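Local atomic coordinates of aromatic-L-amino-acid decarboxylase (PDB entry 6EEW), a protein that catalyses the pyridoxal phosphate-dependent decarboxylation of L-tryptophan to tryptamine and of 5-hydroxy-L-tryptophan to serotonin, working as a homodimer. Residues A108-E113 with L322-C327; A132-M137 with D357-F362; I138-L143 with C327-V332; P150-F155 with W331-H336. All blocks are in the same frame, centred on the assembly; numbering follows the deposited sequence.

Contact 1: residues A108-E113 with L322-C327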
loop_
_atom_site.group_PDB
_atom_site.type_symbol
_atom_site.label_atom_id
_atom_site.label_comp_id
_atom_site.label_asym_id
_atom_site.label_seq_id
_atom_site.Cartn_x
_atom_site.Cartn_y
_atom_site.Cartn_z
ATOM N N ALA A 108 -20.128 6.379 3.705
ATOM C CA ALA A 108 -19.241 7.421 4.225
ATOM C C ALA A 108 -17.801 7.142 3.823
ATOM O O ALA A 108 -17.076 8.047 3.380
ATOM C CB ALA A 108 -19.355 7.540 5.743
ATOM N N ALA A 109 -17.383 5.879 3.930
ATOM C CA ALA A 109 -16.019 5.526 3.556
ATOM C C ALA A 109 -15.807 5.667 2.056
ATOM O O ALA A 109 -14.725 6.058 1.611
ATOM C CB ALA A 109 -15.695 4.104 4.010
ATOM N N PHE A 110 -16.817 5.338 1.254
ATOM C CA PHE A 110 -16.671 5.494 -0.186
ATOM C C PHE A 110 -16.505 6.955 -0.567
ATOM O O PHE A 110 -15.727 7.284 -1.471
ATOM C CB PHE A 110 -17.865 4.898 -0.914
ATOM C CG PHE A 110 -17.635 4.733 -2.370
ATOM C CD1 PHE A 110 -16.839 3.699 -2.841
ATOM C CD2 PHE A 110 -18.201 5.614 -3.279
ATOM C CE1 PHE A 110 -16.619 3.540 -4.208
ATOM C CE2 PHE A 110 -17.988 5.462 -4.647
ATOM C CZ PHE A 110 -17.203 4.425 -5.111
ATOM N N LEU A 111 -17.237 7.846 0.103
ATOM C CA LEU A 111 -17.019 9.265 -0.111
ATOM C C LEU A 111 -15.592 9.639 0.257
ATOM O O LEU A 111 -14.939 10.407 -0.456
ATOM C CB LEU A 111 -18.009 10.075 0.715
ATOM C CG LEU A 111 -19.487 9.829 0.380
ATOM C CD1 LEU A 111 -20.361 10.777 1.166
ATOM C CD2 LEU A 111 -19.727 9.985 -1.106
ATOM N N GLY A 112 -15.088 9.080 1.357
ATOM C CA GLY A 112 -13.710 9.352 1.739
ATOM C C GLY A 112 -12.717 8.866 0.701
ATOM O O GLY A 112 -11.725 9.534 0.416
ATOM N N GLU A 113 -12.966 7.688 0.139
ATOM C CA GLU A 113 -12.114 7.164 -0.918
ATOM C C GLU A 113 -12.138 8.071 -2.141
ATOM O O GLU A 113 -11.083 8.446 -2.669
ATOM C CB GLU A 113 -12.550 5.749 -1.282
ATOM C CG GLU A 113 -11.975 4.699 -0.343
ATOM C CD GLU A 113 -10.512 4.352 -0.669
ATOM O OE1 GLU A 113 -10.027 4.757 -1.754
ATOM O OE2 GLU A 113 -9.845 3.680 0.158
ATOM N N LEU A 322 -15.980 -1.124 8.193
ATOM C CA LEU A 322 -16.681 -0.374 7.160
ATOM C C LEU A 322 -15.744 0.461 6.283
ATOM O O LEU A 322 -16.205 1.338 5.537
ATOM C CB LEU A 322 -17.751 0.517 7.792
ATOM C CG LEU A 322 -18.576 -0.119 8.927
ATOM C CD1 LEU A 322 -19.484 0.929 9.532
ATOM C CD2 LEU A 322 -19.406 -1.295 8.417
ATOM N N ALA A 323 -14.441 0.229 6.355
ATOM C CA ALA A 323 -13.510 0.925 5.492
ATOM C C ALA A 323 -13.324 0.078 4.253
ATOM O O ALA A 323 -13.332 -1.155 4.317
ATOM C CB ALA A 323 -12.170 1.160 6.190
ATOM N N TYR A 324 -13.164 0.724 3.124
ATOM C CA TYR A 324 -12.803 -0.151 2.025
ATOM C C TYR A 324 -11.336 -0.549 2.168
ATOM O O TYR A 324 -10.588 0.036 2.960
ATOM C CB TYR A 324 -13.075 0.542 0.687
ATOM C CG TYR A 324 -14.548 0.661 0.319
ATOM C CD1 TYR A 324 -15.365 1.625 0.898
ATOM C CD2 TYR A 324 -15.112 -0.186 -0.629
ATOM C CE1 TYR A 324 -16.697 1.737 0.550
ATOM C CE2 TYR A 324 -16.443 -0.081 -0.972
ATOM C CZ TYR A 324 -17.225 0.876 -0.389
ATOM O OH TYR A 324 -18.546 0.965 -0.745
ATOM N N LEU A 325 -10.920 -1.570 1.419
ATOM C CA LEU A 325 -9.487 -1.766 1.216
ATOM C C LEU A 325 -8.902 -0.528 0.552
ATOM O O LEU A 325 -9.523 0.053 -0.337
ATOM C CB LEU A 325 -9.218 -2.986 0.336
ATOM C CG LEU A 325 -9.186 -4.382 0.957
ATOM C CD1 LEU A 325 -10.602 -4.852 1.284
ATOM C CD2 LEU A 325 -8.457 -5.361 0.042
ATOM N N ASP A 326 -7.713 -0.099 0.984
ATOM C CA ASP A 326 -6.955 -0.652 2.098
ATOM C C ASP A 326 -7.141 0.249 3.287
ATOM O O ASP A 326 -7.416 1.443 3.129
ATOM C CB ASP A 326 -5.450 -0.739 1.803
ATOM C CG ASP A 326 -5.111 -1.745 0.736
ATOM O OD1 ASP A 326 -5.579 -2.898 0.856
ATOM O OD2 ASP A 326 -4.364 -1.383 -0.210
ATOM N N CYS A 327 -6.975 -0.320 4.483
ATOM C CA CYS A 327 -6.974 0.470 5.704
ATOM C C CYS A 327 -6.566 -0.395 6.889
ATOM O O CYS A 327 -7.346 -1.243 7.333
ATOM C CB CYS A 327 -8.350 1.094 5.939
ATOM S SG CYS A 327 -8.392 2.332 7.245
#

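Contact 2: residues A132-M137 with D357-F362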
loop_
_atom_site.group_PDB
_atom_site.type_symbol
_atom_site.label_atom_id
_atom_site.label_comp_id
_atom_site.label_asym_id
_atom_site.label_seq_id
_atom_site.Cartn_x
_atom_site.Cartn_y
_atom_site.Cartn_z
ATOM N N ALA A 132 -3.519 16.494 5.642
ATOM C CA ALA A 132 -3.518 15.032 5.596
ATOM C C ALA A 132 -2.848 14.448 6.832
ATOM O O ALA A 132 -3.441 13.627 7.547
ATOM C CB ALA A 132 -2.833 14.533 4.328
ATOM N N THR A 133 -1.633 14.905 7.134
ATOM C CA THR A 133 -0.890 14.382 8.278
ATOM C C THR A 133 -1.568 14.697 9.611
ATOM O O THR A 133 -1.655 13.832 10.503
ATOM C CB THR A 133 0.528 14.943 8.255
ATOM O OG1 THR A 133 1.249 14.369 7.156
ATOM C CG2 THR A 133 1.231 14.663 9.546
ATOM N N GLU A 134 -2.025 15.936 9.781
ATOM C CA GLU A 134 -2.627 16.327 11.044
ATOM C C GLU A 134 -3.919 15.558 11.299
ATOM O O GLU A 134 -4.137 15.049 12.409
ATOM C CB GLU A 134 -2.860 17.836 11.066
ATOM C CG GLU A 134 -1.567 18.634 11.019
ATOM C CD GLU A 134 -1.679 19.946 11.780
ATOM O OE1 GLU A 134 -2.682 20.121 12.502
ATOM O OE2 GLU A 134 -0.767 20.794 11.680
ATOM N N LEU A 135 -4.777 15.441 10.284
ATOM C CA LEU A 135 -5.999 14.675 10.454
ATOM C C LEU A 135 -5.683 13.220 10.736
ATOM O O LEU A 135 -6.431 12.560 11.455
ATOM C CB LEU A 135 -6.893 14.787 9.215
ATOM C CG LEU A 135 -8.224 14.019 9.346
ATOM C CD1 LEU A 135 -9.144 14.645 10.414
ATOM C CD2 LEU A 135 -8.966 13.922 8.022
ATOM N N GLU A 136 -4.590 12.691 10.179
ATOM C CA GLU A 136 -4.260 11.307 10.506
ATOM C C GLU A 136 -3.901 11.156 11.975
ATOM O O GLU A 136 -4.353 10.217 12.645
ATOM C CB GLU A 136 -3.123 10.809 9.625
ATOM C CG GLU A 136 -2.768 9.345 9.853
ATOM C CD GLU A 136 -2.171 8.692 8.615
ATOM O OE1 GLU A 136 -2.391 9.224 7.495
ATOM O OE2 GLU A 136 -1.522 7.626 8.759
ATOM N N MET A 137 -3.084 12.067 12.499
ATOM C CA MET A 137 -2.781 12.021 13.922
ATOM C C MET A 137 -4.057 12.092 14.762
ATOM O O MET A 137 -4.254 11.299 15.701
ATOM C CB MET A 137 -1.828 13.155 14.284
ATOM C CG MET A 137 -0.515 13.133 13.551
ATOM S SD MET A 137 0.435 14.634 13.837
ATOM C CE MET A 137 0.803 14.500 15.591
ATOM N N ASP A 357 8.885 19.125 18.326
ATOM C CA ASP A 357 7.922 19.171 17.233
ATOM C C ASP A 357 6.581 18.600 17.679
ATOM O O ASP A 357 6.510 17.693 18.514
ATOM C CB ASP A 357 8.442 18.384 16.036
ATOM C CG ASP A 357 8.893 16.991 16.420
ATOM O OD1 ASP A 357 9.721 16.874 17.349
ATOM O OD2 ASP A 357 8.405 16.014 15.816
ATOM N N LYS A 358 5.506 19.143 17.110
ATOM C CA LYS A 358 4.154 18.666 17.367
ATOM C C LYS A 358 3.549 17.985 16.147
ATOM O O LYS A 358 2.344 17.713 16.123
ATOM C CB LYS A 358 3.269 19.829 17.829
ATOM C CG LYS A 358 3.395 21.073 16.963
ATOM C CD LYS A 358 2.323 22.103 17.279
ATOM C CE LYS A 358 2.787 23.135 18.299
ATOM N NZ LYS A 358 1.742 24.199 18.486
ATOM N N VAL A 359 4.370 17.675 15.147
ATOM C CA VAL A 359 3.901 17.253 13.835
ATOM C C VAL A 359 4.925 16.285 13.257
ATOM O O VAL A 359 6.130 16.417 13.488
ATOM C CB VAL A 359 3.679 18.490 12.930
ATOM C CG1 VAL A 359 4.185 18.228 11.546
ATOM C CG2 VAL A 359 2.207 18.919 12.938
ATOM N N VAL A 360 4.446 15.320 12.475
ATOM C CA VAL A 360 5.285 14.235 11.990
ATOM C C VAL A 360 5.360 14.260 10.460
ATOM O O VAL A 360 4.593 14.944 9.783
ATOM C CB VAL A 360 4.765 12.865 12.475
ATOM C CG1 VAL A 360 4.525 12.900 13.975
ATOM C CG2 VAL A 360 3.506 12.464 11.737
ATOM N N ASP A 361 6.346 13.532 9.931
ATOM C CA ASP A 361 6.429 13.188 8.518
ATOM C C ASP A 361 6.199 11.685 8.435
ATOM O O ASP A 361 7.048 10.895 8.868
ATOM C CB ASP A 361 7.773 13.570 7.894
ATOM C CG ASP A 361 8.045 15.067 7.933
ATOM O OD1 ASP A 361 7.103 15.870 7.737
ATOM O OD2 ASP A 361 9.230 15.438 8.114
ATOM N N PHE A 362 5.036 11.283 7.920
ATOM C CA PHE A 362 4.677 9.874 8.018
ATOM C C PHE A 362 5.531 8.985 7.130
ATOM O O PHE A 362 5.496 7.765 7.292
ATOM C CB PHE A 362 3.189 9.661 7.719
ATOM C CG PHE A 362 2.303 9.771 8.949
ATOM C CD1 PHE A 362 2.372 8.810 9.960
ATOM C CD2 PHE A 362 1.402 10.820 9.094
ATOM C CE1 PHE A 362 1.571 8.904 11.096
ATOM C CE2 PHE A 362 0.572 10.920 10.231
ATOM C CZ PHE A 362 0.657 9.966 11.232
#

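Contact 3: residues I138-L143 with C327-V332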
loop_
_atom_site.group_PDB
_atom_site.type_symbol
_atom_site.label_atom_id
_atom_site.label_comp_id
_atom_site.label_asym_id
_atom_site.label_seq_id
_atom_site.Cartn_x
_atom_site.Cartn_y
_atom_site.Cartn_z
ATOM N N ILE A 138 -4.943 13.036 14.433
ATOM C CA ILE A 138 -6.171 13.201 15.211
ATOM C C ILE A 138 -7.020 11.935 15.150
ATOM O O ILE A 138 -7.559 11.478 16.166
ATOM C CB ILE A 138 -6.962 14.424 14.720
ATOM C CG1 ILE A 138 -6.185 15.714 14.967
ATOM C CG2 ILE A 138 -8.253 14.512 15.442
ATOM C CD1 ILE A 138 -6.769 16.899 14.218
ATOM N N VAL A 139 -7.183 11.360 13.952
ATOM C CA VAL A 139 -8.029 10.176 13.817
ATOM C C VAL A 139 -7.435 9.003 14.581
ATOM O O VAL A 139 -8.165 8.201 15.179
ATOM C CB VAL A 139 -8.236 9.822 12.335
ATOM C CG1 VAL A 139 -8.559 8.316 12.170
ATOM C CG2 VAL A 139 -9.324 10.690 11.731
ATOM N N MET A 140 -6.109 8.873 14.575
ATOM C CA MET A 140 -5.507 7.776 15.317
ATOM C C MET A 140 -5.715 7.945 16.814
ATOM O O MET A 140 -5.943 6.963 17.522
ATOM C CB MET A 140 -4.021 7.647 14.975
ATOM C CG MET A 140 -3.781 7.056 13.592
ATOM S SD MET A 140 -4.382 5.360 13.424
ATOM C CE MET A 140 -3.127 4.429 14.279
ATOM N N ASP A 141 -5.692 9.185 17.310
ATOM C CA ASP A 141 -5.970 9.395 18.728
ATOM C C ASP A 141 -7.457 9.165 19.056
ATOM O O ASP A 141 -7.792 8.595 20.107
ATOM C CB ASP A 141 -5.525 10.801 19.135
ATOM C CG ASP A 141 -4.030 10.881 19.480
ATOM O OD1 ASP A 141 -3.295 9.896 19.263
ATOM O OD2 ASP A 141 -3.586 11.941 19.976
ATOM N N TRP A 142 -8.361 9.583 18.164
ATOM C CA TRP A 142 -9.781 9.253 18.315
ATOM C C TRP A 142 -9.977 7.763 18.479
ATOM O O TRP A 142 -10.610 7.291 19.431
ATOM C CB TRP A 142 -10.572 9.698 17.086
ATOM C CG TRP A 142 -10.975 11.102 17.090
ATOM C CD1 TRP A 142 -10.445 12.098 17.833
ATOM C CD2 TRP A 142 -11.994 11.689 16.284
ATOM N NE1 TRP A 142 -11.077 13.292 17.549
ATOM C CE2 TRP A 142 -12.041 13.062 16.603
ATOM C CE3 TRP A 142 -12.888 11.183 15.337
ATOM C CZ2 TRP A 142 -12.943 13.940 16.007
ATOM C CZ3 TRP A 142 -13.789 12.053 14.739
ATOM C CH2 TRP A 142 -13.813 13.419 15.081
ATOM N N LEU A 143 -9.459 7.004 17.519
ATOM C CA LEU A 143 -9.668 5.569 17.535
ATOM C C LEU A 143 -9.026 4.945 18.759
ATOM O O LEU A 143 -9.621 4.078 19.406
ATOM C CB LEU A 143 -9.134 4.973 16.247
ATOM C CG LEU A 143 -9.921 3.824 15.651
ATOM C CD1 LEU A 143 -11.381 4.138 15.707
ATOM C CD2 LEU A 143 -9.470 3.671 14.197
ATOM N N CYS A 327 -6.975 -0.320 4.483
ATOM C CA CYS A 327 -6.974 0.470 5.704
ATOM C C CYS A 327 -6.566 -0.395 6.889
ATOM O O CYS A 327 -7.346 -1.243 7.333
ATOM C CB CYS A 327 -8.350 1.094 5.939
ATOM S SG CYS A 327 -8.392 2.332 7.245
ATOM N N THR A 328 -5.346 -0.201 7.394
ATOM C CA THR A 328 -4.869 -0.865 8.599
ATOM C C THR A 328 -4.313 0.175 9.562
ATOM O O THR A 328 -3.599 1.082 9.142
ATOM C CB THR A 328 -3.826 -1.903 8.242
ATOM O OG1 THR A 328 -4.501 -2.993 7.612
ATOM C CG2 THR A 328 -3.091 -2.377 9.466
ATOM N N CYS A 329 -4.693 0.097 10.831
ATOM C CA CYS A 329 -4.214 1.020 11.848
ATOM C C CYS A 329 -3.166 0.335 12.697
ATOM O O CYS A 329 -3.351 -0.815 13.117
ATOM C CB CYS A 329 -5.350 1.508 12.746
ATOM S SG CYS A 329 -6.660 2.341 11.885
ATOM N N LEU A 330 -2.082 1.059 12.970
ATOM C CA LEU A 330 -0.973 0.557 13.763
ATOM C C LEU A 330 -0.654 1.587 14.828
ATOM O O LEU A 330 -0.523 2.778 14.522
ATOM C CB LEU A 330 0.255 0.306 12.908
ATOM C CG LEU A 330 1.575 -0.013 13.607
ATOM C CD1 LEU A 330 1.551 -1.420 14.195
ATOM C CD2 LEU A 330 2.705 0.156 12.609
ATOM N N TRP A 331 -0.654 1.152 16.079
ATOM C CA TRP A 331 -0.214 1.962 17.195
ATOM C C TRP A 331 1.076 1.396 17.774
ATOM O O TRP A 331 1.261 0.170 17.855
ATOM C CB TRP A 331 -1.276 2.022 18.285
ATOM C CG TRP A 331 -2.538 2.749 17.950
ATOM C CD1 TRP A 331 -2.839 4.062 18.205
ATOM C CD2 TRP A 331 -3.700 2.182 17.351
ATOM N NE1 TRP A 331 -4.130 4.340 17.797
ATOM C CE2 TRP A 331 -4.674 3.199 17.268
ATOM C CE3 TRP A 331 -4.012 0.906 16.876
ATOM C CZ2 TRP A 331 -5.923 2.982 16.719
ATOM C CZ3 TRP A 331 -5.246 0.695 16.319
ATOM C CH2 TRP A 331 -6.192 1.730 16.240
ATOM N N VAL A 332 1.942 2.300 18.219
ATOM C CA VAL A 332 3.234 1.942 18.778
ATOM C C VAL A 332 3.458 2.773 20.028
ATOM O O VAL A 332 3.223 3.991 20.034
ATOM C CB VAL A 332 4.377 2.135 17.768
ATOM C CG1 VAL A 332 5.688 1.821 18.418
ATOM C CG2 VAL A 332 4.156 1.217 16.597
#

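Contact 4: residues P150-F155 with W331-H336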
loop_
_atom_site.group_PDB
_atom_site.type_symbol
_atom_site.label_atom_id
_atom_site.label_comp_id
_atom_site.label_asym_id
_atom_site.label_seq_id
_atom_site.Cartn_x
_atom_site.Cartn_y
_atom_site.Cartn_z
ATOM N N PRO A 150 -4.226 3.125 26.583
ATOM C CA PRO A 150 -3.554 4.106 27.442
ATOM C C PRO A 150 -2.971 5.256 26.627
ATOM O O PRO A 150 -2.810 5.180 25.409
ATOM C CB PRO A 150 -2.454 3.294 28.134
ATOM C CG PRO A 150 -2.275 2.061 27.285
ATOM C CD PRO A 150 -3.612 1.791 26.633
ATOM N N LYS A 151 -2.724 6.372 27.316
ATOM C CA LYS A 151 -2.136 7.543 26.674
ATOM C C LYS A 151 -0.767 7.252 26.067
ATOM O O LYS A 151 -0.267 8.048 25.266
ATOM C CB LYS A 151 -2.050 8.694 27.679
ATOM C CG LYS A 151 -3.287 9.603 27.718
ATOM C CD LYS A 151 -3.313 10.538 26.499
ATOM C CE LYS A 151 -4.441 11.575 26.576
ATOM N NZ LYS A 151 -5.817 10.969 26.505
ATOM N N SER A 152 -0.136 6.148 26.444
ATOM C CA SER A 152 1.168 5.809 25.901
ATOM C C SER A 152 1.106 5.367 24.442
ATOM O O SER A 152 2.161 5.142 23.836
ATOM C CB SER A 152 1.806 4.721 26.765
ATOM O OG SER A 152 0.944 3.602 26.888
ATOM N N PHE A 153 -0.087 5.261 23.857
ATOM C CA PHE A 153 -0.251 4.951 22.442
ATOM C C PHE A 153 -0.759 6.146 21.641
ATOM O O PHE A 153 -1.155 5.974 20.483
ATOM C CB PHE A 153 -1.210 3.769 22.256
ATOM C CG PHE A 153 -0.674 2.461 22.776
ATOM C CD1 PHE A 153 0.146 1.671 21.966
ATOM C CD2 PHE A 153 -0.988 2.024 24.064
ATOM C CE1 PHE A 153 0.655 0.456 22.414
ATOM C CE2 PHE A 153 -0.493 0.808 24.530
ATOM C CZ PHE A 153 0.343 0.018 23.698
ATOM N N MET A 154 -0.818 7.334 22.239
ATOM C CA MET A 154 -1.449 8.481 21.606
ATOM C C MET A 154 -0.445 9.587 21.347
ATOM O O MET A 154 0.472 9.824 22.143
ATOM C CB MET A 154 -2.591 9.048 22.471
ATOM C CG MET A 154 -3.637 8.044 22.791
ATOM S SD MET A 154 -4.963 8.711 23.806
ATOM C CE MET A 154 -5.892 7.201 24.056
ATOM N N PHE A 155 -0.671 10.300 20.246
ATOM C CA PHE A 155 0.134 11.475 19.947
ATOM C C PHE A 155 -0.049 12.535 21.026
ATOM O O PHE A 155 0.914 13.204 21.420
ATOM C CB PHE A 155 -0.251 12.030 18.569
ATOM C CG PHE A 155 0.243 11.205 17.412
ATOM C CD1 PHE A 155 1.590 11.230 17.043
ATOM C CD2 PHE A 155 -0.625 10.396 16.699
ATOM C CE1 PHE A 155 2.061 10.474 15.969
ATOM C CE2 PHE A 155 -0.165 9.638 15.630
ATOM C CZ PHE A 155 1.185 9.682 15.257
ATOM N N TRP A 331 -0.654 1.152 16.079
ATOM C CA TRP A 331 -0.214 1.962 17.195
ATOM C C TRP A 331 1.076 1.396 17.774
ATOM O O TRP A 331 1.261 0.170 17.855
ATOM C CB TRP A 331 -1.276 2.022 18.285
ATOM C CG TRP A 331 -2.538 2.749 17.950
ATOM C CD1 TRP A 331 -2.839 4.062 18.205
ATOM C CD2 TRP A 331 -3.700 2.182 17.351
ATOM N NE1 TRP A 331 -4.130 4.340 17.797
ATOM C CE2 TRP A 331 -4.674 3.199 17.268
ATOM C CE3 TRP A 331 -4.012 0.906 16.876
ATOM C CZ2 TRP A 331 -5.923 2.982 16.719
ATOM C CZ3 TRP A 331 -5.246 0.695 16.319
ATOM C CH2 TRP A 331 -6.192 1.730 16.240
ATOM N N VAL A 332 1.942 2.300 18.219
ATOM C CA VAL A 332 3.234 1.942 18.778
ATOM C C VAL A 332 3.458 2.773 20.028
ATOM O O VAL A 332 3.223 3.991 20.034
ATOM C CB VAL A 332 4.377 2.135 17.768
ATOM C CG1 VAL A 332 5.688 1.821 18.418
ATOM C CG2 VAL A 332 4.156 1.217 16.597
ATOM N N LYS A 333 3.905 2.103 21.089
ATOM C CA LYS A 333 4.085 2.756 22.374
ATOM C C LYS A 333 5.355 3.594 22.393
ATOM O O LYS A 333 5.412 4.610 23.099
ATOM C CB LYS A 333 4.101 1.703 23.485
ATOM C CG LYS A 333 4.006 2.260 24.891
ATOM C CD LYS A 333 3.742 1.140 25.887
ATOM C CE LYS A 333 4.885 0.148 25.914
ATOM N NZ LYS A 333 4.565 -1.008 26.796
ATOM N N GLN A 334 6.379 3.186 21.634
ATOM C CA GLN A 334 7.628 3.935 21.529
ATOM C C GLN A 334 7.909 4.234 20.058
ATOM O O GLN A 334 8.680 3.517 19.397
ATOM C CB GLN A 334 8.774 3.173 22.183
ATOM C CG GLN A 334 8.662 3.136 23.694
ATOM C CD GLN A 334 9.872 2.496 24.340
ATOM O OE1 GLN A 334 10.008 1.272 24.352
ATOM N NE2 GLN A 334 10.759 3.325 24.888
ATOM N N PRO A 335 7.294 5.275 19.503
ATOM C CA PRO A 335 7.567 5.598 18.092
ATOM C C PRO A 335 9.050 5.721 17.780
ATOM O O PRO A 335 9.468 5.266 16.716
ATOM C CB PRO A 335 6.816 6.921 17.886
ATOM C CG PRO A 335 5.719 6.885 18.873
ATOM C CD PRO A 335 6.271 6.165 20.082
ATOM N N HIS A 336 9.866 6.271 18.687
ATOM C CA HIS A 336 11.269 6.485 18.359
ATOM C C HIS A 336 11.972 5.181 17.998
ATOM O O HIS A 336 12.905 5.186 17.189
ATOM C CB HIS A 336 11.987 7.187 19.509
ATOM C CG HIS A 336 12.288 6.287 20.665
ATOM N ND1 HIS A 336 13.550 5.786 20.910
ATOM C CD2 HIS A 336 11.489 5.795 21.641
ATOM C CE1 HIS A 336 13.513 5.020 21.987
ATOM N NE2 HIS A 336 12.276 5.013 22.450
#

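Contact 1: residues A108-E113 with L322-C327
Tyr324 lays its ring beside Ala109 and Phe110 of helix 107-119, joining that helix to the loop that runs from the tryptophan-binding His318 to strand 328-332 in the pyridoxal phosphate-dependent decarboxylase fold. Packing is tight around Ala109 and Phe110. Ala109 CB sits at the rim of the tyrosine ring, near its plane, 4.0 Å from Tyr324 CD1, and it also comes within 3.2 Å of Leu322 O. At the next residue, Phe110 CB is 3.7 Å from Tyr324 CE1, while Phe110 CD1 lies over one face of the tyrosine, 3.8 Å from its CZ. The ring planes are inclined at 58° with centroids 5.5 Å apart, which is neither a parallel stack nor a T-shape. Phe110 gets there because CG is turned away from its own backbone N (chi1 -166°), swinging the ring past the tyrosine toward the second subunit, where it meets Phe27 of that chain. The phenol oxygen finds a hydrogen bond with Tyr42 OH.

The other end is looser and polar. Glu113, partly exposed, bends at chi2 (-79°) and brings its CG no nearer to Tyr324 CB than 4.4 Å. Lys377 bridges the two segments here: its NZ forms a salt bridge with Glu113 OE2 and hydrogen bonds with the carbonyls of Tyr324 and Asp326. A cis peptide joins Leu325 to Asp326, and the nearest approach of the glutamate to this part of the loop is two acceptors side by side, Glu113 OE2 lying 3.7 Å from Leu325 O.

Contact 2: residues A132-M137 with D357-F362
Helix 130-146 of the decarboxylase domain, which lies against the second subunit, receives along one flank the irregular chain 357-362 that leads from helix 346-350 toward helix 375-409. Phe362 is the main intruder. Its ring is sandwiched: on one face Glu136 OE2 stands 3.9 Å above the ring plane, over the centre, and Val360 CG2 of its own segment stands 3.6 Å above the plane on the opposite face, also over the centre. The Glu136 carboxylate is stacked on the ring, with the two planes only 22° apart. This follows from a chain that points CG away from the backbone N (chi1 -177°) and then runs out extended, so that Glu136 CG also packs 3.7 Å from Phe362 CE2. The carboxylate is held at both oxygens, by a salt bridge from Arg371 to OE1 and a hydrogen bond from Ile163 N to OE2, which would fix its tilt over the ring. At the ring edge, in plane, lies the carbonyl oxygen of Thr133, 3.7 Å from Phe362 CE2.

Thr133 turns its methyl to Val360: CG2 is 3.4 Å from Val360 O and 3.8 Å from Val360 CG2. A turn later, Met137 CE reaches 3.6 Å from Lys358 O, and its CG touches Phe362 CZ at 4.1 Å. Glu134 OE2 passes Val359 CG2, but its carboxylate is bound by Trp126 NE1 and by Gly57 N and Leu59 N of the second subunit. Strand 160-164 adjoins through Val162, which touches both Glu136 and Phe362, while helix 375-409 meets Glu136 at Ser375.

Contact 3: residues I138-L143 with C327-V332
One hydrogen bond links the segments: the indole Trp331 NE1 donates to the backbone Met140 O over 3.2 Å. The bond is nearly straight at the hydrogen (163°). The oxygen lies in the indole plane, but the donor stands well above the carbonyl plane, 42° out of it, and so misses the lone pairs.

Aromatic contacts come next. Met140 CE sits over the face of the five-membered ring of Trp331 in a CH-pi contact, 3.6 Å from the centroid. Bends at chi2 and chi3 (the latter -77°) curl the thioether back to put the methyl there, and SD makes a Met-aromatic contact of oblique geometry with the same ring. The same methyl is 3.1 Å from Leu330 O.

Here helix 130-146 packs on the large mixed sheet of the PLP-dependent fold, running across strand 328-332 with axes 10.0 Å apart; Leu330, on the other side of the strand, meets helix 167-186.

Apolar contacts fill the remainder. Leu143 CB meets the indole edge in plane, 3.8 Å from Trp331 CZ2, while Leu143 CD2 touches Cys329 SG at 3.9 Å. Cys329 CB lies 4.0 Å from Met140 CE.

Contact 4: residues P150-F155 with W331-H336
Lys333 and Phe153 bring the end of strand 328-332 against the short 3-10 turn 151-153, their CA atoms 4.9 Å apart. The lysine side chain can be traced outward. Its CB lies 3.8 Å from Phe153 CE1. With CG pointing away from the backbone N (chi1 -168°), the chain is led over the phenylalanine: CG stands over one face of that ring and also packs 3.8 Å from Ser152 CB. CD continues past the serine, 3.9 Å from Ser152 OG. The chain then bends at chi3 (63°), and the ammonium NZ leaves the contact to hydrogen-bond the backbone oxygens of Val310 and Glu308, just before strand 312-315. The aliphatic part of the lysine thus does the packing while the charged end is satisfied elsewhere.

Backbone atoms add to the fit. Lys333 CA directs its hydrogen at Ser152 O in a CA-H...O contact of 3.4 Å, with 150° at the hydrogen. Deeper in, Phe153 O lies at the edge of the Trp331 indole, near its plane, 3.4 Å from Trp331 CD1. Phe153 and Trp331 cross at about a right angle, with Phe153 CD1 4.0 Å from Trp331 CB.

On the buried side the tryptophan continues under helix 130-146, touching Ala144. Lys333 itself precedes Gln334, the N-cap of helix 335-341. The contact belongs to the mixed sheet of the PLP-dependent fold: the link from helix 130-146 to outermost strand 160-164 packs where the antiparallel neighbour of that strand, 328-332, passes into helix 335-341.

Contacts 2 and 3 use successive turns of helix 130-146, facing loop 357-362 and strand 328-332 respectively; contact 4 takes up the far end of the same strand, sharing Trp331 with contact 3. Contact 3 is wholly buried and has the one hydrogen bond made directly between paired segments. Contacts 1 and 2 place carboxylates bound by Lys377 and Arg371; contacts 1, 2 and 3 all reach the second subunit. Contact 4 is buried at Phe153, Trp331 and Val332, with Ser152 and Lys333 partly exposed. Its Phe155 touches Met137, Val360 and Phe362 of contact 2. Contact 1, joined to contact 3 through Cys327, lies nearest the bound tryptophan, its centre about 20 Å and 25 Å from those of contacts 2 and 4.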